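Local coordinates for protein pseudoazurin (Methylobacterium extorquens, PDB 1PMY) that binds a single copper ion in a cupredoxin fold and probably carries electrons in the periplasm as a small blue copper protein, at residues V5-S10 with H40-I45; S30-P35 with E63-F68; P80-G85 with V105-L110. One frame throughout, in Å; residues are numbered along the deposited sequence.

Contact 1. Residues V5-S10 with H40-I45. With CU (copper (II) ion), chain B.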
loop_
_atom_site.group_PDB
_atom_site.type_symbol
_atom_site.label_atom_id
_atom_site.label_comp_id
_atom_site.label_asym_id
_atom_site.label_seq_id
_atom_site.Cartn_x
_atom_site.Cartn_y
_atom_site.Cartn_z
ATOM N N VAL A 5 -2.231 -7.760 6.638
ATOM C CA VAL A 5 -2.327 -6.351 6.842
ATOM C C VAL A 5 -3.800 -6.038 7.217
ATOM O O VAL A 5 -4.726 -6.483 6.516
ATOM C CB VAL A 5 -1.978 -5.601 5.502
ATOM C CG1 VAL A 5 -2.204 -4.075 5.680
ATOM C CG2 VAL A 5 -0.511 -5.881 5.213
ATOM N N LYS A 6 -3.900 -5.360 8.339
ATOM C CA LYS A 6 -5.151 -4.918 8.915
ATOM C C LYS A 6 -5.550 -3.501 8.405
ATOM O O LYS A 6 -4.701 -2.620 8.344
ATOM C CB LYS A 6 -5.139 -4.789 10.424
ATOM C CG LYS A 6 -4.457 -5.738 11.325
ATOM C CD LYS A 6 -4.395 -7.202 11.165
ATOM C CE LYS A 6 -3.558 -7.797 10.046
ATOM N NZ LYS A 6 -2.071 -7.488 10.308
ATOM N N MET A 7 -6.828 -3.345 8.143
ATOM C CA MET A 7 -7.435 -2.031 7.744
ATOM C C MET A 7 -8.112 -1.463 9.004
ATOM O O MET A 7 -9.122 -2.039 9.471
ATOM C CB MET A 7 -8.395 -2.325 6.578
ATOM C CG MET A 7 -7.494 -2.869 5.451
ATOM S SD MET A 7 -8.506 -3.042 3.925
ATOM C CE MET A 7 -9.635 -4.277 4.551
ATOM N N LEU A 8 -7.517 -0.432 9.532
ATOM C CA LEU A 8 -7.956 0.138 10.830
ATOM C C LEU A 8 -8.374 1.613 10.816
ATOM O O LEU A 8 -7.840 2.439 10.144
ATOM C CB LEU A 8 -6.779 0.045 11.828
ATOM C CG LEU A 8 -6.200 -1.310 12.145
ATOM C CD1 LEU A 8 -4.771 -1.216 12.665
ATOM C CD2 LEU A 8 -7.083 -2.149 12.984
ATOM N N ASN A 9 -9.396 1.814 11.648
ATOM C CA ASN A 9 -9.856 3.196 11.941
ATOM C C ASN A 9 -8.772 3.918 12.776
ATOM O O ASN A 9 -8.576 5.162 12.590
ATOM C CB ASN A 9 -11.181 3.170 12.680
ATOM C CG ASN A 9 -12.345 2.735 11.873
ATOM O OD1 ASN A 9 -12.270 2.564 10.604
ATOM N ND2 ASN A 9 -13.507 2.634 12.507
ATOM N N SER A 10 -8.190 3.218 13.718
ATOM C CA SER A 10 -7.168 3.767 14.640
ATOM C C SER A 10 -6.063 2.767 14.858
ATOM O O SER A 10 -6.314 1.587 15.143
ATOM C CB SER A 10 -7.853 4.286 15.908
ATOM O OG SER A 10 -6.974 5.147 16.649
ATOM N N HIS A 40 -13.203 0.059 4.793
ATOM C CA HIS A 40 -11.881 0.261 4.142
ATOM C C HIS A 40 -11.759 -0.579 2.893
ATOM O O HIS A 40 -12.428 -1.627 2.809
ATOM C CB HIS A 40 -10.754 0.070 5.134
ATOM C CG HIS A 40 -10.805 0.898 6.353
ATOM N ND1 HIS A 40 -10.596 2.238 6.548
ATOM C CD2 HIS A 40 -11.126 0.424 7.626
ATOM C CE1 HIS A 40 -10.737 2.575 7.794
ATOM N NE2 HIS A 40 -11.030 1.490 8.463
ATOM N N ASN A 41 -10.908 -0.124 1.960
ATOM C CA ASN A 41 -10.587 -0.987 0.777
ATOM C C ASN A 41 -9.076 -0.765 0.507
ATOM O O ASN A 41 -8.413 0.022 1.188
ATOM C CB ASN A 41 -11.443 -0.895 -0.423
ATOM C CG ASN A 41 -11.197 0.358 -1.287
ATOM O OD1 ASN A 41 -10.546 1.277 -0.718
ATOM N ND2 ASN A 41 -11.502 0.143 -2.554
ATOM N N VAL A 42 -8.696 -1.329 -0.630
ATOM C CA VAL A 42 -7.335 -1.198 -1.155
ATOM C C VAL A 42 -7.445 -0.923 -2.684
ATOM O O VAL A 42 -8.213 -1.571 -3.444
ATOM C CB VAL A 42 -6.570 -2.564 -0.934
ATOM C CG1 VAL A 42 -5.093 -2.288 -1.335
ATOM C CG2 VAL A 42 -6.511 -2.866 0.594
ATOM N N GLU A 43 -6.689 0.087 -3.068
ATOM C CA GLU A 43 -6.712 0.440 -4.528
ATOM C C GLU A 43 -5.351 0.946 -4.900
ATOM O O GLU A 43 -4.665 1.696 -4.128
ATOM C CB GLU A 43 -7.796 1.466 -4.877
ATOM C CG GLU A 43 -7.848 1.905 -6.339
ATOM C CD GLU A 43 -9.000 2.772 -6.757
ATOM O OE1 GLU A 43 -9.834 2.996 -5.890
ATOM O OE2 GLU A 43 -9.116 3.170 -7.919
ATOM N N THR A 44 -4.962 0.551 -6.093
ATOM C CA THR A 44 -3.635 1.040 -6.613
ATOM C C THR A 44 -3.661 2.611 -6.640
ATOM O O THR A 44 -4.734 3.188 -6.971
ATOM C CB THR A 44 -3.575 0.576 -8.132
ATOM O OG1 THR A 44 -3.578 -0.880 -8.105
ATOM C CG2 THR A 44 -2.392 1.145 -8.947
ATOM N N ILE A 45 -2.528 3.204 -6.357
ATOM C CA ILE A 45 -2.402 4.660 -6.616
ATOM C C ILE A 45 -1.653 4.722 -8.004
ATOM O O ILE A 45 -0.534 4.196 -8.176
ATOM C CB ILE A 45 -1.514 5.349 -5.567
ATOM C CG1 ILE A 45 -2.436 5.499 -4.319
ATOM C CG2 ILE A 45 -1.204 6.865 -6.091
ATOM C CD1 ILE A 45 -1.575 5.588 -3.029
HETATM CU CU CU B . -10.027 3.307 4.871
#

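Contact 2. Residues S30-P35 with E63-F68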
loop_
_atom_site.group_PDB
_atom_site.type_symbol
_atom_site.label_atom_id
_atom_site.label_comp_id
_atom_site.label_asym_id
_atom_site.label_seq_id
_atom_site.Cartn_x
_atom_site.Cartn_y
_atom_site.Cartn_z
ATOM N N SER A 30 1.866 -13.064 -1.303
ATOM C CA SER A 30 0.560 -12.414 -1.320
ATOM C C SER A 30 0.389 -11.641 -0.009
ATOM O O SER A 30 1.034 -11.833 1.068
ATOM C CB SER A 30 -0.546 -13.381 -1.677
ATOM O OG SER A 30 -0.679 -14.301 -0.594
ATOM N N ILE A 31 -0.538 -10.655 -0.065
ATOM C CA ILE A 31 -0.964 -9.985 1.181
ATOM C C ILE A 31 -2.463 -10.327 1.322
ATOM O O ILE A 31 -3.159 -10.245 0.338
ATOM C CB ILE A 31 -0.787 -8.408 1.131
ATOM C CG1 ILE A 31 0.713 -8.051 1.124
ATOM C CG2 ILE A 31 -1.527 -7.680 2.284
ATOM C CD1 ILE A 31 1.031 -6.526 0.759
ATOM N N LYS A 32 -2.836 -10.611 2.556
ATOM C CA LYS A 32 -4.298 -10.687 2.832
ATOM C C LYS A 32 -4.595 -9.408 3.658
ATOM O O LYS A 32 -4.080 -9.161 4.801
ATOM C CB LYS A 32 -4.580 -11.930 3.677
ATOM C CG LYS A 32 -6.086 -12.157 3.899
ATOM C CD LYS A 32 -6.271 -13.469 4.749
ATOM C CE LYS A 32 -6.595 -14.646 3.827
ATOM N NZ LYS A 32 -8.051 -14.605 3.402
ATOM N N PHE A 33 -5.454 -8.567 3.151
ATOM C CA PHE A 33 -5.860 -7.301 3.806
ATOM C C PHE A 33 -7.142 -7.690 4.618
ATOM O O PHE A 33 -8.007 -8.253 3.987
ATOM C CB PHE A 33 -6.292 -6.255 2.736
ATOM C CG PHE A 33 -5.050 -5.720 2.025
ATOM C CD1 PHE A 33 -4.348 -4.697 2.555
ATOM C CD2 PHE A 33 -4.677 -6.363 0.796
ATOM C CE1 PHE A 33 -3.203 -4.229 1.925
ATOM C CE2 PHE A 33 -3.607 -5.825 0.087
ATOM C CZ PHE A 33 -2.841 -4.796 0.674
ATOM N N LEU A 34 -7.057 -7.427 5.919
ATOM C CA LEU A 34 -8.157 -7.827 6.817
ATOM C C LEU A 34 -9.031 -6.655 7.206
ATOM O O LEU A 34 -8.488 -5.702 7.737
ATOM C CB LEU A 34 -7.452 -8.449 8.058
ATOM C CG LEU A 34 -6.727 -9.790 7.749
ATOM C CD1 LEU A 34 -5.895 -10.147 8.973
ATOM C CD2 LEU A 34 -7.697 -10.846 7.327
ATOM N N PRO A 35 -10.342 -6.830 7.023
ATOM C CA PRO A 35 -11.290 -5.782 7.391
ATOM C C PRO A 35 -11.498 -5.746 8.896
ATOM O O PRO A 35 -12.655 -5.877 9.345
ATOM C CB PRO A 35 -12.544 -6.176 6.566
ATOM C CG PRO A 35 -12.511 -7.705 6.621
ATOM C CD PRO A 35 -11.006 -8.030 6.420
ATOM N N GLU A 63 -12.534 -8.897 3.050
ATOM C CA GLU A 63 -11.094 -9.350 3.125
ATOM C C GLU A 63 -10.697 -9.437 1.628
ATOM O O GLU A 63 -11.616 -9.702 0.762
ATOM C CB GLU A 63 -11.045 -10.822 3.476
ATOM C CG GLU A 63 -11.654 -11.376 4.682
ATOM C CD GLU A 63 -10.875 -12.507 5.371
ATOM O OE1 GLU A 63 -10.171 -13.253 4.660
ATOM O OE2 GLU A 63 -10.984 -12.556 6.585
ATOM N N ALA A 64 -9.442 -9.273 1.337
ATOM C CA ALA A 64 -9.017 -9.343 -0.066
ATOM C C ALA A 64 -7.587 -9.861 -0.089
ATOM O O ALA A 64 -6.865 -9.622 0.886
ATOM C CB ALA A 64 -8.989 -7.899 -0.674
ATOM N N VAL A 65 -7.285 -10.575 -1.097
ATOM C CA VAL A 65 -5.938 -11.079 -1.293
ATOM C C VAL A 65 -5.404 -10.527 -2.624
ATOM O O VAL A 65 -6.041 -10.473 -3.685
ATOM C CB VAL A 65 -5.921 -12.630 -1.233
ATOM C CG1 VAL A 65 -4.491 -13.051 -1.695
ATOM C CG2 VAL A 65 -6.266 -13.101 0.156
ATOM N N VAL A 66 -4.110 -10.096 -2.508
ATOM C CA VAL A 66 -3.402 -9.612 -3.701
ATOM C C VAL A 66 -2.094 -10.402 -3.815
ATOM O O VAL A 66 -1.265 -10.383 -2.887
ATOM C CB VAL A 66 -3.118 -8.078 -3.603
ATOM C CG1 VAL A 66 -2.399 -7.555 -4.897
ATOM C CG2 VAL A 66 -4.451 -7.349 -3.403
ATOM N N LYS A 67 -1.952 -11.089 -4.946
ATOM C CA LYS A 67 -0.711 -11.848 -5.191
ATOM C C LYS A 67 0.218 -10.900 -5.990
ATOM O O LYS A 67 -0.290 -10.052 -6.832
ATOM C CB LYS A 67 -0.969 -13.191 -5.835
ATOM C CG LYS A 67 0.233 -14.143 -5.828
ATOM C CD LYS A 67 -0.185 -15.462 -6.420
ATOM C CE LYS A 67 0.703 -16.657 -6.451
ATOM N NZ LYS A 67 1.225 -16.918 -5.092
ATOM N N PHE A 68 1.504 -10.988 -5.704
ATOM C CA PHE A 68 2.492 -10.116 -6.309
ATOM C C PHE A 68 3.507 -10.919 -7.113
ATOM O O PHE A 68 4.241 -11.741 -6.522
ATOM C CB PHE A 68 3.221 -9.276 -5.278
ATOM C CG PHE A 68 2.376 -8.300 -4.565
ATOM C CD1 PHE A 68 1.602 -8.614 -3.450
ATOM C CD2 PHE A 68 2.399 -6.963 -5.009
ATOM C CE1 PHE A 68 0.829 -7.644 -2.810
ATOM C CE2 PHE A 68 1.628 -5.982 -4.408
ATOM C CZ PHE A 68 0.841 -6.299 -3.313
#

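Contact 3. Residues P80-G85 with V105-L110. With CU (copper (II) ion), chain B.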
loop_
_atom_site.group_PDB
_atom_site.type_symbol
_atom_site.label_atom_id
_atom_site.label_comp_id
_atom_site.label_asym_id
_atom_site.label_seq_id
_atom_site.Cartn_x
_atom_site.Cartn_y
_atom_site.Cartn_z
ATOM N N PRO A 80 -11.911 5.521 0.040
ATOM C CA PRO A 80 -12.697 6.472 0.820
ATOM C C PRO A 80 -11.808 7.270 1.805
ATOM O O PRO A 80 -12.239 8.436 2.045
ATOM C CB PRO A 80 -13.628 5.598 1.655
ATOM C CG PRO A 80 -13.177 4.205 1.493
ATOM C CD PRO A 80 -12.342 4.073 0.189
ATOM N N HIS A 81 -10.636 6.747 2.245
ATOM C CA HIS A 81 -9.825 7.537 3.186
ATOM C C HIS A 81 -8.496 8.024 2.660
ATOM O O HIS A 81 -7.529 8.210 3.438
ATOM C CB HIS A 81 -9.566 6.753 4.558
ATOM C CG HIS A 81 -10.851 6.241 5.087
ATOM N ND1 HIS A 81 -11.081 4.894 5.366
ATOM C CD2 HIS A 81 -11.978 6.933 5.414
ATOM C CE1 HIS A 81 -12.350 4.814 5.854
ATOM N NE2 HIS A 81 -12.874 5.985 5.923
ATOM N N TYR A 82 -8.339 8.179 1.346
ATOM C CA TYR A 82 -7.037 8.674 0.789
ATOM C C TYR A 82 -6.680 10.081 1.277
ATOM O O TYR A 82 -5.544 10.269 1.733
ATOM C CB TYR A 82 -7.130 8.494 -0.740
ATOM C CG TYR A 82 -5.938 9.144 -1.444
ATOM C CD1 TYR A 82 -4.623 8.753 -1.290
ATOM C CD2 TYR A 82 -6.194 10.335 -2.151
ATOM C CE1 TYR A 82 -3.568 9.422 -1.947
ATOM C CE2 TYR A 82 -5.144 11.064 -2.746
ATOM C CZ TYR A 82 -3.868 10.550 -2.737
ATOM O OH TYR A 82 -2.858 11.349 -3.241
ATOM N N MET A 83 -7.654 10.975 1.324
ATOM C CA MET A 83 -7.491 12.364 1.754
ATOM C C MET A 83 -7.077 12.431 3.229
ATOM O O MET A 83 -6.435 13.346 3.724
ATOM C CB MET A 83 -8.760 13.200 1.498
ATOM C CG MET A 83 -8.950 13.636 0.102
ATOM S SD MET A 83 -7.605 14.629 -0.523
ATOM C CE MET A 83 -7.505 16.108 0.484
ATOM N N MET A 84 -7.430 11.383 3.993
ATOM C CA MET A 84 -7.091 11.137 5.363
ATOM C C MET A 84 -5.771 10.380 5.538
ATOM O O MET A 84 -5.423 10.081 6.655
ATOM C CB MET A 84 -8.238 10.370 6.084
ATOM C CG MET A 84 -9.339 11.413 6.366
ATOM S SD MET A 84 -10.685 10.482 7.238
ATOM C CE MET A 84 -9.946 10.576 8.942
ATOM N N GLY A 85 -4.997 10.164 4.485
ATOM C CA GLY A 85 -3.697 9.548 4.568
ATOM C C GLY A 85 -3.685 8.032 4.718
ATOM O O GLY A 85 -2.607 7.526 5.126
ATOM N N VAL A 105 5.288 10.828 -7.296
ATOM C CA VAL A 105 3.813 11.110 -7.327
ATOM C C VAL A 105 3.549 12.015 -6.147
ATOM O O VAL A 105 4.138 11.886 -5.061
ATOM C CB VAL A 105 3.024 9.801 -7.414
ATOM C CG1 VAL A 105 1.510 10.074 -7.267
ATOM C CG2 VAL A 105 3.275 9.023 -8.682
ATOM N N GLN A 106 2.703 13.057 -6.328
ATOM C CA GLN A 106 2.451 14.025 -5.271
ATOM C C GLN A 106 1.121 13.665 -4.593
ATOM O O GLN A 106 0.296 12.990 -5.216
ATOM C CB GLN A 106 2.530 15.492 -5.702
ATOM C CG GLN A 106 3.791 15.733 -6.580
ATOM C CD GLN A 106 3.828 17.058 -7.290
ATOM O OE1 GLN A 106 3.032 17.984 -7.242
ATOM N NE2 GLN A 106 4.920 17.190 -8.084
ATOM N N HIS A 107 1.033 14.154 -3.406
ATOM C CA HIS A 107 -0.199 13.862 -2.562
ATOM C C HIS A 107 -0.437 15.088 -1.674
ATOM O O HIS A 107 0.429 15.953 -1.573
ATOM C CB HIS A 107 0.176 12.659 -1.600
ATOM C CG HIS A 107 0.606 11.416 -2.325
ATOM N ND1 HIS A 107 1.903 10.989 -2.560
ATOM C CD2 HIS A 107 -0.218 10.544 -2.963
ATOM C CE1 HIS A 107 1.828 9.853 -3.320
ATOM N NE2 HIS A 107 0.543 9.603 -3.559
ATOM N N ASN A 108 -1.605 15.050 -0.953
ATOM C CA ASN A 108 -1.861 16.133 0.043
ATOM C C ASN A 108 -0.785 15.981 1.142
ATOM O O ASN A 108 -0.192 14.883 1.294
ATOM C CB ASN A 108 -3.284 15.998 0.684
ATOM C CG ASN A 108 -3.414 14.568 1.267
ATOM O OD1 ASN A 108 -3.067 14.413 2.459
ATOM N ND2 ASN A 108 -3.802 13.602 0.454
ATOM N N LYS A 109 -0.614 17.048 1.871
ATOM C CA LYS A 109 0.337 17.208 2.939
ATOM C C LYS A 109 0.385 16.042 3.921
ATOM O O LYS A 109 1.462 15.470 4.206
ATOM C CB LYS A 109 0.178 18.542 3.672
ATOM C CG LYS A 109 1.394 18.805 4.572
ATOM C CD LYS A 109 1.232 20.006 5.460
ATOM C CE LYS A 109 2.465 20.869 5.646
ATOM N NZ LYS A 109 3.747 20.107 5.607
ATOM N N LEU A 110 -0.768 15.693 4.422
ATOM C CA LEU A 110 -1.008 14.622 5.395
ATOM C C LEU A 110 -0.604 13.280 4.898
ATOM O O LEU A 110 0.151 12.555 5.630
ATOM C CB LEU A 110 -2.353 14.913 5.981
ATOM C CG LEU A 110 -3.440 14.033 6.349
ATOM C CD1 LEU A 110 -3.111 12.644 6.867
ATOM C CD2 LEU A 110 -4.296 14.812 7.399
HETATM CU CU CU B . -10.027 3.307 4.871
#

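Contact 1. Residues V5-S10 with H40-I45
Met-7 overlaps the base of the His-40 side chain, its CB resting 3.7 Å from His-40 CB. The two side chains run in opposite senses alongside each other. The Met-7 thioether then runs on toward Val-42, which it crosses at about a right angle, and Met-7 SD lies 3.9 Å from Val-42 CG2. This sulfur belongs to the apolar packing; the methionine of the copper site is Met-86. The His-40 ring binds copper through ND1, at 2.1 Å. Its far nitrogen, NE2, meets Asn-9 OD1 at 2.7 Å near the plane of the ring. The N-H...O angle is only 130°, so this hydrogen bond is weak despite its short length.

This is the type 1 copper site of the cupredoxin fold, with Cys-78, His-81 and Met-86 completing the coordination. His-40 comes from the chain leading into strand 43-44, and the segment 5-10 passes beside its ring. A chi1 of -55° sets CG beside the backbone N, and a chi2 of -72° turns ND1 to the metal and NE2 to Asn-9. The asparagine is in turn held by its backbone N, which bonds Asp-37 OD2. Asn-9 is a second-shell residue that probably helps to hold the ring's rotation, though its bond is weak. Beyond the ring, Phe-18 and Phe-33 pack against Val-42, and Phe-18 also touches Met-7.

Contact 2. Residues S30-P35 with E63-F68
Lys-32 reaches across to Glu-63 on the neighbouring chain segment, and its NZ meets Glu-63 OE1 at 2.8 Å in a salt bridge. The two strands, 30-34 and 64-67, form an antiparallel pair in the cupredoxin beta sandwich, with axes 4.7 Å apart. Their backbones set the register. Ile-31 pairs with Val-66, and Phe-33 with Ala-64, each through two hydrogen bonds. At the Glu-63 end, Ala-64 N donates to Phe-33 O at 3.2 Å.

Lys-32 bends at its last two torsions, and NZ arrives nearly along the C-O axis of OE1. The lysine chain also passes over Val-65, whose CG2 lies 3.9 Å from Lys-32 CG. Leu-34 CD2 lies by the second oxygen, Glu-63 OE2. Pro-35 CD packs against CA and CG of Glu-63. Ser-30 continues the Lys-32 face, with CB near Lys-67 CB; the ammonium end of Lys-67 bonds the carbonyl of Gly-28.

The opposite face is apolar. Ile-31 CD1 touches Phe-68 CE1 at 3.7 Å, at an oblique angle to the phenylalanine ring. Val-66 CG2 comes to the edge of the Phe-33 ring at CE2. Outward from here, strand 30-34 is bonded along its other edge to strand 2-8. Val-23, Leu-25 and Val-90 pack on Ile-31, and Tyr-74 meets Phe-68 edge to face.

One isoleucine serves both rings. Ile-31 CG1 (chi1 -69°) leads to Phe-68, while the CG2 methyl stands opposite the Ile-31 backbone N. Ile-31 CG2 covers one face of the Phe-33 ring, 3.4 Å above its centre.

Contact 3. Residues P80-G85 with V105-L110
Tyr-82 O, beside the amide of Asn-108, accepts a 2.8 Å hydrogen bond from Gly-85 N and a weak one from Thr-111 OG1. The bond from Gly-85 closes a type I beta turn. The Asn-108 amide lies against this turn, with ND2 4.0 Å from Tyr-82 O. That spacing is a contact and not a bond. Asn-108 is the N-cap of helix 109-120. Its CG sits between the backbone N and the carbonyl carbon (chi1 54°), which lets OD1 turn back to cap Thr-111 N. ND2 also lies near the Tyr-82 ring. Met-83 lies close by; its bent chain brings SD to 4.1 Å from Asn-108 ND2.

The Tyr-82 and His-107 rings meet at their edges, planes 68° apart; how closely they touch is doubtful in the model. At the far end of the turn, Leu-110 CD1 packs 3.5 Å from Met-84 O and 3.9 Å from Gly-85 CA. Gly-85 has a positive phi (78°), and its CA faces the leucine without a side chain.

The turn belongs to the copper-binding loop of the cupredoxin fold. His-81, just ahead of Tyr-82, binds the metal through ND1 at 2.0 Å, and Met-86 follows Gly-85. No hydrogen bond joins the two segments directly. The loop therefore meets the helix start mainly by van der Waals contact, with weak polar links to helix residues just beyond the segments.

How the contacts relate
Contacts 1 and 2 share one sheet, their centres 10 Å apart. Strands 2-8 and 30-34 are neighbours in it, and Val-42 packs on Phe-33 between the two contacts. Their segments alternate along the chain: 5-10, 30-35, 40-45, 63-68. Contact 3 follows both in sequence. Its centre is 13 Å from that of contact 1, and the two meet at the metal, which His-40 and His-81 bind together. Contacts 2 and 3 lie on opposite sides of the chain's centre, 22 Å between centres, and do not touch. The copper site thus takes His-40 from the chain before strand 43-44 and the other three ligands from the loop that contact 3 links to helix 109-120.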